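Local structure of beta-N-acetylhexosaminidase (Thermotoga neapolitana, 5BZA) at residues G93-C96 with E97-R101; D190-P193 with F194-I197; R279-P282 with V283-S287; I308-E311 with Y312-A315; K451-S454 with V455-S458. The protein probably hydrolyses terminal non-reducing N-acetyl-D-hexosamine residues from N-acetyl-beta-D-hexosaminides, as a thermostable glycoside hydrolase of family 3. All coordinates share one frame; numbering follows the deposited sequence.

Contact 1: G93-C96 with E97-R101; sequences GRYC and EMAGR
The ring of Tyr95 carries the methyl of Ala99 over one face, set off toward the rim, with Tyr95 CZ 4.1 Å from Ala99 CB. Met98 comes at the same ring obliquely, its CE 4.0 Å from Tyr95 CD1. This is i to i+3 and i to i+4 packing along one turn of an alpha-helix, 89-106, in the family 3 N-terminal domain, which belongs to the TIM-barrel clan. The tyrosine can fold along its own helix because its CG is anti to the backbone N (chi1 161°), which sends the ring on toward the next turn. Met98 meets it through a bend at its last torsion (chi3 76°), which turns the methyl, rather than the sulfur, to the aromatic carbons. Beyond the turn, Phe78 stacks on the Tyr95 ring, while Leu324 of the second subunit packs against the same side chain. Glu97 runs out extended to a salt bridge with Arg319 of that subunit, so the helix contributes both to the interior and to the dimer interface. Four successive backbone bonds hold the turn, from Glu97 N to Gly93 O through to Gly100 N, 2.9 Å from Cys96 O.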
loop_
_atom_site.group_PDB
_atom_site.type_symbol
_atom_site.label_atom_id
_atom_site.label_comp_id
_atom_site.label_asym_id
_atom_site.label_seq_id
_atom_site.Cartn_x
_atom_site.Cartn_y
_atom_site.Cartn_z
ATOM N N GLY B 93 -18.984 -2.440 4.502
ATOM C CA GLY B 93 -18.525 -3.819 4.575
ATOM C C GLY B 93 -17.487 -4.122 3.477
ATOM O O GLY B 93 -16.475 -4.769 3.748
ATOM N N ARG B 94 -17.736 -3.656 2.250
ATOM C CA ARG B 94 -16.793 -3.899 1.132
ATOM C C ARG B 94 -15.432 -3.212 1.398
ATOM O O ARG B 94 -14.354 -3.809 1.188
ATOM C CB ARG B 94 -17.413 -3.426 -0.194
ATOM C CG ARG B 94 -18.676 -4.203 -0.628
ATOM C CD ARG B 94 -19.141 -3.881 -2.075
ATOM N NE ARG B 94 -20.332 -4.684 -2.431
ATOM C CZ ARG B 94 -21.391 -4.262 -3.144
ATOM N NH1 ARG B 94 -21.479 -3.007 -3.586
ATOM N NH2 ARG B 94 -22.406 -5.101 -3.382
ATOM N N TYR B 95 -15.466 -1.983 1.904
ATOM C CA TYR B 95 -14.219 -1.322 2.217
ATOM C C TYR B 95 -13.468 -2.115 3.310
ATOM O O TYR B 95 -12.258 -2.290 3.257
ATOM C CB TYR B 95 -14.458 0.102 2.704
ATOM C CG TYR B 95 -13.261 0.634 3.454
ATOM C CD1 TYR B 95 -12.092 0.974 2.780
ATOM C CD2 TYR B 95 -13.268 0.713 4.851
ATOM C CE1 TYR B 95 -10.966 1.436 3.467
ATOM C CE2 TYR B 95 -12.160 1.148 5.538
ATOM C CZ TYR B 95 -11.003 1.514 4.842
ATOM O OH TYR B 95 -9.905 1.974 5.545
ATOM N N CYS B 96 -14.179 -2.535 4.346
ATOM C CA CYS B 96 -13.490 -3.187 5.451
ATOM C C CYS B 96 -13.013 -4.582 5.018
ATOM O O CYS B 96 -12.029 -5.121 5.523
ATOM C CB CYS B 96 -14.393 -3.258 6.694
ATOM S SG CYS B 96 -14.675 -1.633 7.452
ATOM N N GLU B 97 -13.711 -5.189 4.087
ATOM C CA GLU B 97 -13.188 -6.454 3.586
ATOM C C GLU B 97 -11.887 -6.266 2.784
ATOM O O GLU B 97 -10.967 -7.084 2.888
ATOM C CB GLU B 97 -14.186 -7.194 2.721
ATOM C CG GLU B 97 -13.671 -8.598 2.411
ATOM C CD GLU B 97 -14.568 -9.366 1.477
ATOM O OE1 GLU B 97 -15.580 -8.793 0.983
ATOM O OE2 GLU B 97 -14.257 -10.561 1.260
ATOM N N MET B 98 -11.877 -5.242 1.938
ATOM C CA MET B 98 -10.721 -4.868 1.136
ATOM C C MET B 98 -9.535 -4.608 2.073
ATOM O O MET B 98 -8.435 -5.186 1.916
ATOM C CB MET B 98 -11.060 -3.623 0.316
ATOM C CG MET B 98 -9.970 -3.132 -0.641
ATOM S SD MET B 98 -9.983 -1.339 -0.930
ATOM C CE MET B 98 -9.267 -0.806 0.611
ATOM N N ALA B 99 -9.788 -3.737 3.055
ATOM C CA ALA B 99 -8.779 -3.300 4.001
ATOM C C ALA B 99 -8.271 -4.481 4.803
ATOM O O ALA B 99 -7.057 -4.661 4.991
ATOM C CB ALA B 99 -9.344 -2.209 4.908
ATOM N N GLY B 100 -9.196 -5.310 5.258
ATOM C CA GLY B 100 -8.825 -6.452 6.040
ATOM C C GLY B 100 -8.008 -7.452 5.218
ATOM O O GLY B 100 -7.094 -8.096 5.720
ATOM N N ARG B 101 -8.375 -7.612 3.964
ATOM C CA ARG B 101 -7.711 -8.600 3.100
ATOM C C ARG B 101 -6.255 -8.169 2.952
ATOM O O ARG B 101 -5.321 -8.950 3.222
ATOM C CB ARG B 101 -8.433 -8.715 1.751
ATOM C CG ARG B 101 -8.178 -10.042 1.046
ATOM C CD ARG B 101 -9.149 -10.286 -0.136
ATOM N NE ARG B 101 -9.000 -11.633 -0.697
ATOM C CZ ARG B 101 -8.424 -11.936 -1.872
ATOM N NH1 ARG B 101 -7.938 -10.983 -2.678
ATOM N NH2 ARG B 101 -8.353 -13.214 -2.257
#

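Contact 2: D190-P193 with F194-I197; sequences DLLP and FRRI
Phe194 and Asp190 meet where the chain enters helix 192-198, and there the edge of the phenyl ring faces a backbone oxygen: Phe194 CD1 lies 3.4 Å from Asp190 O, which sits in the ring plane. The aromatic C-H edge, weakly positive, is thereby turned to a carbonyl. Leu191 adds an apolar touch, its CD2 4.4 Å from Phe194 CB. On another side of the helix Leu192 and Arg195 cross obliquely, and Leu192 CD1 rests over one face of the guanidinium, 3.8 Å from Arg195 NH1. A leucine CG anti to the backbone N (chi1 178°) carries the methyl forward to this place, and a bend in the arginine at chi3 (56°) brings the charged group back to it.

Behind these contacts stands the backbone. Arg195 N bonds to Leu191 O at 2.9 Å, and the next two amides follow, Arg196 N to Leu192 O and Ile197 N to Pro193 O. Pro193, which has no amide hydrogen to give, is accommodated in this turn. Farther out, Trp187 makes a cation-pi contact with Arg195, Glu137 forms a salt bridge with Arg196, and Ile159 of strand 156-162 packs on Phe194, joining the helix to the barrel. The Phe194 side chain also lies about 5 Å from that of Asp117, a zinc ligand in a crystal structure of this protein.

Chemically, the arginines divide their roles: aliphatic carbon packs against the flat face of Arg195 without competing for its in-plane N-H groups, while the charge of Arg196 is probably balanced largely by Glu137.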
loop_
_atom_site.group_PDB
_atom_site.type_symbol
_atom_site.label_atom_id
_atom_site.label_comp_id
_atom_site.label_asym_id
_atom_site.label_seq_id
_atom_site.Cartn_x
_atom_site.Cartn_y
_atom_site.Cartn_z
ATOM N N ASP B 190 -25.901 5.005 22.628
ATOM C CA ASP B 190 -24.482 4.775 22.492
ATOM C C ASP B 190 -24.191 3.290 22.441
ATOM O O ASP B 190 -23.252 2.856 21.719
ATOM C CB ASP B 190 -23.687 5.438 23.610
ATOM C CG ASP B 190 -23.969 6.937 23.723
ATOM O OD1 ASP B 190 -25.108 7.310 24.139
ATOM O OD2 ASP B 190 -23.054 7.762 23.422
ATOM N N LEU B 191 -24.984 2.511 23.187
ATOM C CA LEU B 191 -24.731 1.072 23.258
ATOM C C LEU B 191 -25.371 0.251 22.147
ATOM O O LEU B 191 -25.007 -0.906 21.989
ATOM C CB LEU B 191 -25.187 0.515 24.617
ATOM C CG LEU B 191 -24.215 0.702 25.793
ATOM C CD1 LEU B 191 -24.890 0.343 27.143
ATOM C CD2 LEU B 191 -22.931 -0.102 25.558
ATOM N N LEU B 192 -26.308 0.846 21.403
ATOM C CA LEU B 192 -27.072 0.118 20.387
ATOM C C LEU B 192 -26.149 -0.548 19.315
ATOM O O LEU B 192 -26.338 -1.735 18.975
ATOM C CB LEU B 192 -28.087 1.056 19.708
ATOM C CG LEU B 192 -28.926 0.419 18.594
ATOM C CD1 LEU B 192 -29.903 -0.619 19.156
ATOM C CD2 LEU B 192 -29.645 1.432 17.691
ATOM N N PRO B 193 -25.142 0.193 18.801
ATOM C CA PRO B 193 -24.274 -0.451 17.810
ATOM C C PRO B 193 -23.423 -1.569 18.435
ATOM O O PRO B 193 -23.201 -2.615 17.778
ATOM C CB PRO B 193 -23.402 0.714 17.290
ATOM C CG PRO B 193 -23.555 1.801 18.258
ATOM C CD PRO B 193 -24.854 1.640 18.924
ATOM N N PHE B 194 -22.964 -1.377 19.680
ATOM C CA PHE B 194 -22.284 -2.471 20.401
ATOM C C PHE B 194 -23.164 -3.743 20.534
ATOM O O PHE B 194 -22.688 -4.881 20.336
ATOM C CB PHE B 194 -21.786 -2.004 21.766
ATOM C CG PHE B 194 -20.658 -0.982 21.697
ATOM C CD1 PHE B 194 -20.933 0.382 21.582
ATOM C CD2 PHE B 194 -19.333 -1.381 21.790
ATOM C CE1 PHE B 194 -19.897 1.323 21.519
ATOM C CE2 PHE B 194 -18.294 -0.443 21.735
ATOM C CZ PHE B 194 -18.589 0.919 21.603
ATOM N N ARG B 195 -24.432 -3.533 20.905
ATOM C CA ARG B 195 -25.414 -4.597 21.030
ATOM C C ARG B 195 -25.602 -5.318 19.690
ATOM O O ARG B 195 -25.754 -6.553 19.635
ATOM C CB ARG B 195 -26.743 -4.024 21.554
ATOM C CG ARG B 195 -26.674 -3.591 23.037
ATOM C CD ARG B 195 -27.824 -2.651 23.512
ATOM N NE ARG B 195 -29.143 -3.221 23.288
ATOM C CZ ARG B 195 -30.224 -2.503 22.987
ATOM N NH1 ARG B 195 -30.154 -1.170 22.899
ATOM N NH2 ARG B 195 -31.387 -3.118 22.782
ATOM N N ARG B 196 -25.610 -4.546 18.617
ATOM C CA ARG B 196 -25.760 -5.100 17.272
ATOM C C ARG B 196 -24.630 -6.082 16.960
ATOM O O ARG B 196 -24.865 -7.187 16.398
ATOM C CB ARG B 196 -25.801 -3.981 16.216
ATOM C CG ARG B 196 -26.085 -4.480 14.749
ATOM C CD ARG B 196 -27.486 -5.095 14.591
ATOM N NE ARG B 196 -28.530 -4.223 15.148
ATOM C CZ ARG B 196 -29.062 -3.163 14.540
ATOM N NH1 ARG B 196 -28.681 -2.839 13.303
ATOM N NH2 ARG B 196 -30.002 -2.446 15.173
ATOM N N ILE B 197 -23.410 -5.695 17.319
ATOM C CA ILE B 197 -22.289 -6.598 17.080
ATOM C C ILE B 197 -22.420 -7.860 17.974
ATOM O O ILE B 197 -22.191 -9.004 17.497
ATOM C CB ILE B 197 -20.888 -5.936 17.328
ATOM C CG1 ILE B 197 -20.724 -4.590 16.575
ATOM C CG2 ILE B 197 -19.761 -6.956 17.087
ATOM C CD1 ILE B 197 -21.259 -4.582 15.176
#

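Contact 3: R279-P282 with V283-S287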
loop_
_atom_site.group_PDB
_atom_site.type_symbol
_atom_site.label_atom_id
_atom_site.label_comp_id
_atom_site.label_asym_id
_atom_site.label_seq_id
_atom_site.Cartn_x
_atom_site.Cartn_y
_atom_site.Cartn_z
ATOM N N ARG B 279 8.170 0.044 26.130
ATOM C CA ARG B 279 9.094 0.327 27.201
ATOM C C ARG B 279 8.375 0.396 28.566
ATOM O O ARG B 279 9.018 0.229 29.587
ATOM C CB ARG B 279 9.887 1.610 26.917
ATOM C CG ARG B 279 10.776 1.523 25.654
ATOM C CD ARG B 279 11.488 2.844 25.347
ATOM N NE ARG B 279 12.481 2.692 24.272
ATOM C CZ ARG B 279 12.333 3.123 23.016
ATOM N NH1 ARG B 279 11.249 3.842 22.681
ATOM N NH2 ARG B 279 13.305 2.889 22.110
ATOM N N ASP B 280 7.060 0.633 28.598
ATOM C CA ASP B 280 6.328 0.580 29.878
ATOM C C ASP B 280 6.003 -0.830 30.338
ATOM O O ASP B 280 5.469 -1.003 31.432
ATOM C CB ASP B 280 5.010 1.348 29.801
ATOM C CG ASP B 280 5.221 2.804 29.667
ATOM O OD1 ASP B 280 6.166 3.328 30.296
ATOM O OD2 ASP B 280 4.480 3.425 28.899
ATOM N N LEU B 281 6.265 -1.827 29.499
ATOM C CA LEU B 281 5.804 -3.168 29.847
ATOM C C LEU B 281 6.362 -3.675 31.192
ATOM O O LEU B 281 5.604 -4.206 31.989
ATOM C CB LEU B 281 6.132 -4.155 28.733
ATOM C CG LEU B 281 5.689 -5.597 28.990
ATOM C CD1 LEU B 281 4.219 -5.643 29.366
ATOM C CD2 LEU B 281 5.934 -6.447 27.754
ATOM N N PRO B 282 7.671 -3.495 31.462
ATOM C CA PRO B 282 8.130 -4.018 32.758
ATOM C C PRO B 282 7.391 -3.424 33.996
ATOM O O PRO B 282 6.925 -4.210 34.830
ATOM C CB PRO B 282 9.619 -3.659 32.767
ATOM C CG PRO B 282 9.999 -3.622 31.331
ATOM C CD PRO B 282 8.800 -3.024 30.634
ATOM N N VAL B 283 7.283 -2.105 34.122
ATOM C CA VAL B 283 6.554 -1.537 35.270
ATOM C C VAL B 283 5.181 -2.182 35.428
ATOM O O VAL B 283 4.929 -2.897 36.410
ATOM C CB VAL B 283 6.384 -0.033 35.175
ATOM C CG1 VAL B 283 5.609 0.435 36.353
ATOM C CG2 VAL B 283 7.752 0.612 35.175
ATOM N N TYR B 284 4.318 -1.981 34.437
ATOM C CA TYR B 284 3.002 -2.590 34.477
ATOM C C TYR B 284 3.081 -4.072 34.756
ATOM O O TYR B 284 2.347 -4.585 35.611
ATOM C CB TYR B 284 2.273 -2.330 33.182
ATOM C CG TYR B 284 1.808 -0.919 33.076
ATOM C CD1 TYR B 284 2.696 0.083 32.734
ATOM C CD2 TYR B 284 0.481 -0.578 33.333
ATOM C CE1 TYR B 284 2.291 1.395 32.624
ATOM C CE2 TYR B 284 0.056 0.729 33.215
ATOM C CZ TYR B 284 0.973 1.716 32.867
ATOM O OH TYR B 284 0.586 3.034 32.761
ATOM N N TYR B 285 4.007 -4.750 34.084
ATOM C CA TYR B 285 4.111 -6.200 34.216
ATOM C C TYR B 285 4.379 -6.539 35.685
ATOM O O TYR B 285 3.722 -7.416 36.284
ATOM C CB TYR B 285 5.235 -6.771 33.316
ATOM C CG TYR B 285 5.281 -8.279 33.272
ATOM C CD1 TYR B 285 4.545 -8.971 32.320
ATOM C CD2 TYR B 285 6.046 -9.010 34.176
ATOM C CE1 TYR B 285 4.564 -10.350 32.265
ATOM C CE2 TYR B 285 6.067 -10.402 34.135
ATOM C CZ TYR B 285 5.334 -11.060 33.165
ATOM O OH TYR B 285 5.336 -12.424 33.085
ATOM N N GLU B 286 5.363 -5.853 36.265
ATOM C CA GLU B 286 5.778 -6.227 37.613
ATOM C C GLU B 286 4.604 -5.883 38.518
ATOM O O GLU B 286 4.267 -6.635 39.453
ATOM C CB GLU B 286 7.068 -5.513 38.065
ATOM C CG GLU B 286 8.381 -6.023 37.372
ATOM C CD GLU B 286 8.653 -7.548 37.514
ATOM O OE1 GLU B 286 8.568 -8.100 38.645
ATOM O OE2 GLU B 286 8.996 -8.187 36.480
ATOM N N SER B 287 3.944 -4.774 38.189
ATOM C CA SER B 287 2.817 -4.336 38.997
ATOM C C SER B 287 1.773 -5.447 38.995
ATOM O O SER B 287 1.270 -5.837 40.074
ATOM C CB SER B 287 2.247 -3.022 38.496
ATOM O OG SER B 287 1.225 -2.610 39.365
HETATM O O HOH W 1 8.445 0.190 32.197
#
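The backbone enters helix 281-293 through three i to i+4 bonds of unequal strength: Tyr284 N to Asp280 O is weak at 3.4 Å, whereas Tyr285 N to Leu281 O and Glu286 N to Pro282 O are both short at 2.7 Å. A water bridges the same turn, donating to Arg279 O and accepting from Val283 N at 3.2 Å. Asp280 O also lies near the plane of the Tyr284 ring, at its edge, 3.3 Å from Tyr284 CD1. Asp280 CB is near the same part of the ring, 3.9 Å from Tyr284 CE1. The tyrosine CG stands beside its own backbone N (chi1 -74°), which swings the ring back toward the preceding turn. Such a helix, following strand 273-275 in the parallel eight-stranded sheet, belongs to the outer layer of a TIM-barrel-like domain. Its inner surface is supplied by Leu281 and Tyr284, both of which pack on Phe9 of strand 9-13. In Tyr285, by contrast, CG lies opposite the backbone N (chi1 -173°), and its ring leads away from residues 279-282 to meet Tyr27 edge-to-face. Its base stays close to Leu281, whose CD1 is 4.2 Å from Tyr285 CB.

Contact 4: I308-E311 with Y312-A315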
loop_
_atom_site.group_PDB
_atom_site.type_symbol
_atom_site.label_atom_id
_atom_site.label_comp_id
_atom_site.label_asym_id
_atom_site.label_seq_id
_atom_site.Cartn_x
_atom_site.Cartn_y
_atom_site.Cartn_z
ATOM N N ILE B 308 -9.068 -16.695 27.496
ATOM C CA ILE B 308 -9.633 -15.918 26.405
ATOM C C ILE B 308 -8.553 -15.545 25.358
ATOM O O ILE B 308 -8.739 -15.765 24.150
ATOM C CB ILE B 308 -10.335 -14.654 26.942
ATOM C CG1 ILE B 308 -11.559 -15.043 27.763
ATOM C CG2 ILE B 308 -10.774 -13.753 25.818
ATOM C CD1 ILE B 308 -12.313 -13.869 28.320
ATOM N N VAL B 309 -7.426 -15.006 25.824
ATOM C CA VAL B 309 -6.375 -14.638 24.901
ATOM C C VAL B 309 -5.903 -15.836 24.086
ATOM O O VAL B 309 -5.718 -15.735 22.870
ATOM C CB VAL B 309 -5.181 -14.009 25.615
ATOM C CG1 VAL B 309 -3.989 -13.889 24.644
ATOM C CG2 VAL B 309 -5.565 -12.668 26.166
ATOM N N ASP B 310 -5.747 -16.981 24.742
ATOM C CA ASP B 310 -5.318 -18.190 24.027
ATOM C C ASP B 310 -6.350 -18.613 22.981
ATOM O O ASP B 310 -6.001 -18.992 21.857
ATOM C CB ASP B 310 -5.035 -19.306 25.030
ATOM C CG ASP B 310 -3.627 -19.218 25.593
ATOM O OD1 ASP B 310 -2.798 -18.483 25.000
ATOM O OD2 ASP B 310 -3.357 -19.832 26.651
ATOM N N GLU B 311 -7.625 -18.526 23.322
ATOM C CA GLU B 311 -8.626 -18.821 22.305
ATOM C C GLU B 311 -8.437 -17.882 21.100
ATOM O O GLU B 311 -8.351 -18.366 19.960
ATOM C CB GLU B 311 -10.044 -18.742 22.899
ATOM C CG GLU B 311 -10.295 -19.919 23.867
ATOM C CD GLU B 311 -11.553 -19.772 24.753
ATOM O OE1 GLU B 311 -11.923 -20.770 25.428
ATOM O OE2 GLU B 311 -12.144 -18.662 24.818
ATOM N N TYR B 312 -8.298 -16.569 21.330
ATOM C CA TYR B 312 -8.149 -15.639 20.190
ATOM C C TYR B 312 -6.890 -15.952 19.363
ATOM O O TYR B 312 -6.933 -15.983 18.130
ATOM C CB TYR B 312 -8.119 -14.170 20.648
ATOM C CG TYR B 312 -9.521 -13.597 20.846
ATOM C CD1 TYR B 312 -10.352 -14.099 21.847
ATOM C CD2 TYR B 312 -10.031 -12.588 20.013
ATOM C CE1 TYR B 312 -11.664 -13.601 22.036
ATOM C CE2 TYR B 312 -11.353 -12.087 20.190
ATOM C CZ TYR B 312 -12.165 -12.598 21.214
ATOM O OH TYR B 312 -13.471 -12.116 21.434
ATOM N N LEU B 313 -5.772 -16.137 20.056
ATOM C CA LEU B 313 -4.512 -16.479 19.442
ATOM C C LEU B 313 -4.679 -17.675 18.538
ATOM O O LEU B 313 -4.262 -17.651 17.372
ATOM C CB LEU B 313 -3.455 -16.775 20.501
ATOM C CG LEU B 313 -2.845 -15.536 21.160
ATOM C CD1 LEU B 313 -1.894 -15.875 22.290
ATOM C CD2 LEU B 313 -2.113 -14.742 20.077
ATOM N N SER B 314 -5.335 -18.707 19.050
ATOM C CA SER B 314 -5.515 -19.926 18.266
ATOM C C SER B 314 -6.369 -19.639 17.034
ATOM O O SER B 314 -6.126 -20.190 15.953
ATOM C CB SER B 314 -6.105 -21.032 19.125
ATOM O OG SER B 314 -5.137 -21.417 20.095
ATOM N N ALA B 315 -7.328 -18.727 17.176
ATOM C CA ALA B 315 -8.229 -18.386 16.065
ATOM C C ALA B 315 -7.521 -17.768 14.828
ATOM O O ALA B 315 -8.129 -17.629 13.764
ATOM C CB ALA B 315 -9.333 -17.437 16.558
#
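Tyr312 lies alongside Ile308, one helical turn earlier, with both side chains pointing the same way. The isoleucine branch that touches is CG2, 3.9 Å from Tyr312 CE1, while Ile308 O sits at the ring edge near its plane, 3.3 Å from Tyr312 CD1. With CG beside the backbone N (chi1 -83°), the tyrosine leans back over the turn that precedes it. Its far end is held outside the turn: OH hydrogen-bonds with Thr204 O and Leu241 N, and Lys203 makes a cation-pi contact with the ring. A buried phenol is thus fixed at both its base and its hydroxyl.

Glu311, on the exposed side, works through its backbone: its O accepts from Ala315 N at 3.0 Å, while its extended chain reaches a salt bridge with Lys307. Leu313 runs side by side with Val309, CD1 to Val309 CG1 at 3.7 Å. Asp310 OD1 touches the same methyl, Leu313 CD1, at 3.9 Å, and its charge is paired with Lys7.

Farther along, Asp310 O is gripped twice by Ser314, through N at 2.9 Å and through OG at 3.1 Å, the two donors arriving from opposite faces of the carbonyl plane. Paired i and i+4 side chains on the inner side, with charged residues outside, are characteristic of an amphipathic helix; here 299-314 packs Ile308 and Val309 on Leu241 of strand 241-243 in the TIM-barrel-like domain.

Contact 5: K451-S454 with V455-S458; sequences KPIS and VYKS
Both Ile453 and Tyr456 take a first torsion that sets the outer chain anti to the backbone N, -178° for CG1 of the isoleucine and 172° for CG of the tyrosine, and the two side chains consequently converge: Ile453 CD1 is 4.0 Å from Tyr456 CD1, approaching the ring at a slant. They stand on the first turns of helix 452-463, with Lys451 at the N-cap position and Pro452 as the first helical residue. The cap residue offers its carbonyl to the turn, Val455 N to Lys451 O being 3.0 Å, and Tyr456 N to Pro452 O follows at 2.9 Å. The ammonium group of Lys451 instead leaves the helix for Gly67 O of the second subunit.

Lys457 folds back along the helix by a bend at chi2, which brings its CE within 4.3 Å of Ile453 CD1. Beyond this apolar stem, Lys457 NZ hydrogen-bonds to Gln460 and makes salt bridges with Asp47 and with Glu330, a zinc ligand in a crystal structure of this protein. Asp47 also takes the hydroxyl of Tyr456, so one carboxylate ties together two neighbouring residues of the C-terminal domain and helix 42-54 of the N-terminal domain. The two carboxylates would probably stabilise the positive charge of Lys457. Ser458 turns back on its own helix, its OG donating to a lone pair of Val455 O at 2.8 Å, in the carbonyl plane.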
loop_
_atom_site.group_PDB
_atom_site.type_symbol
_atom_site.label_atom_id
_atom_site.label_comp_id
_atom_site.label_asym_id
_atom_site.label_seq_id
_atom_site.Cartn_x
_atom_site.Cartn_y
_atom_site.Cartn_z
ATOM N N LYS B 451 17.619 -1.610 -2.321
ATOM C CA LYS B 451 16.523 -1.377 -1.369
ATOM C C LYS B 451 16.950 -1.159 0.077
ATOM O O LYS B 451 17.890 -1.814 0.581
ATOM C CB LYS B 451 15.516 -2.531 -1.367
ATOM C CG LYS B 451 14.753 -2.675 -2.617
ATOM C CD LYS B 451 14.240 -1.349 -3.120
ATOM C CE LYS B 451 13.318 -1.609 -4.257
ATOM N NZ LYS B 451 12.980 -0.409 -5.051
ATOM N N PRO B 452 16.241 -0.235 0.760
ATOM C CA PRO B 452 16.483 0.048 2.179
ATOM C C PRO B 452 16.557 -1.209 3.005
ATOM O O PRO B 452 17.504 -1.348 3.778
ATOM C CB PRO B 452 15.269 0.906 2.585
ATOM C CG PRO B 452 14.935 1.672 1.350
ATOM C CD PRO B 452 15.285 0.717 0.158
ATOM N N ILE B 453 15.635 -2.146 2.822
ATOM C CA ILE B 453 15.688 -3.324 3.653
ATOM C C ILE B 453 17.005 -4.077 3.432
ATOM O O ILE B 453 17.560 -4.626 4.389
ATOM C CB ILE B 453 14.479 -4.283 3.420
ATOM C CG1 ILE B 453 14.581 -5.489 4.363
ATOM C CG2 ILE B 453 14.412 -4.785 1.971
ATOM C CD1 ILE B 453 14.641 -5.127 5.843
ATOM N N SER B 454 17.524 -4.058 2.193
ATOM C CA SER B 454 18.791 -4.745 1.855
ATOM C C SER B 454 20.044 -4.089 2.459
ATOM O O SER B 454 20.957 -4.756 2.949
ATOM C CB SER B 454 18.958 -4.820 0.333
ATOM O OG SER B 454 18.164 -5.842 -0.198
ATOM N N VAL B 455 20.097 -2.771 2.341
ATOM C CA VAL B 455 21.133 -1.985 2.982
ATOM C C VAL B 455 21.123 -2.206 4.509
ATOM O O VAL B 455 22.148 -2.518 5.119
ATOM C CB VAL B 455 20.927 -0.520 2.627
ATOM C CG1 VAL B 455 21.940 0.369 3.330
ATOM C CG2 VAL B 455 20.991 -0.371 1.128
ATOM N N TYR B 456 19.924 -2.120 5.094
ATOM C CA TYR B 456 19.688 -2.383 6.525
ATOM C C TYR B 456 20.264 -3.749 6.871
ATOM O O TYR B 456 21.065 -3.900 7.817
ATOM C CB TYR B 456 18.173 -2.314 6.795
ATOM C CG TYR B 456 17.660 -2.729 8.154
ATOM C CD1 TYR B 456 17.510 -4.076 8.491
ATOM C CD2 TYR B 456 17.254 -1.769 9.076
ATOM C CE1 TYR B 456 17.002 -4.456 9.735
ATOM C CE2 TYR B 456 16.732 -2.130 10.322
ATOM C CZ TYR B 456 16.598 -3.474 10.642
ATOM O OH TYR B 456 16.082 -3.825 11.863
ATOM N N LYS B 457 19.928 -4.744 6.057
ATOM C CA LYS B 457 20.420 -6.084 6.339
ATOM C C LYS B 457 21.941 -6.182 6.159
ATOM O O LYS B 457 22.610 -6.938 6.875
ATOM C CB LYS B 457 19.725 -7.116 5.451
ATOM C CG LYS B 457 18.316 -7.432 5.904
ATOM C CD LYS B 457 18.321 -8.005 7.328
ATOM C CE LYS B 457 16.930 -8.054 7.941
ATOM N NZ LYS B 457 16.930 -8.746 9.255
ATOM N N SER B 458 22.499 -5.390 5.240
ATOM C CA SER B 458 23.950 -5.441 5.016
ATOM C C SER B 458 24.661 -4.860 6.249
ATOM O O SER B 458 25.683 -5.415 6.687
ATOM C CB SER B 458 24.340 -4.729 3.710
ATOM O OG SER B 458 24.523 -3.330 3.849
#

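The five contacts illustrate one local principle, side chains three or four residues apart on a helix, applied at separate places. None touches another. Contacts 2 and 4 come nearest, about 9 Å between nearest atoms, and contacts 3 and 4 lie on consecutive helices, about 12 Å apart at nearest atoms. Contact 5 belongs to the C-terminal domain, with centres about 47 Å from contact 2, yet it shares with contact 1 the property of meeting the second subunit. Metal sites lie near some: side chains of Asp190 in contact 2 and Lys457 in contact 5 are about 7 and 6 Å from bound cadmium ions, whereas contact 1 lies away from annotated sites.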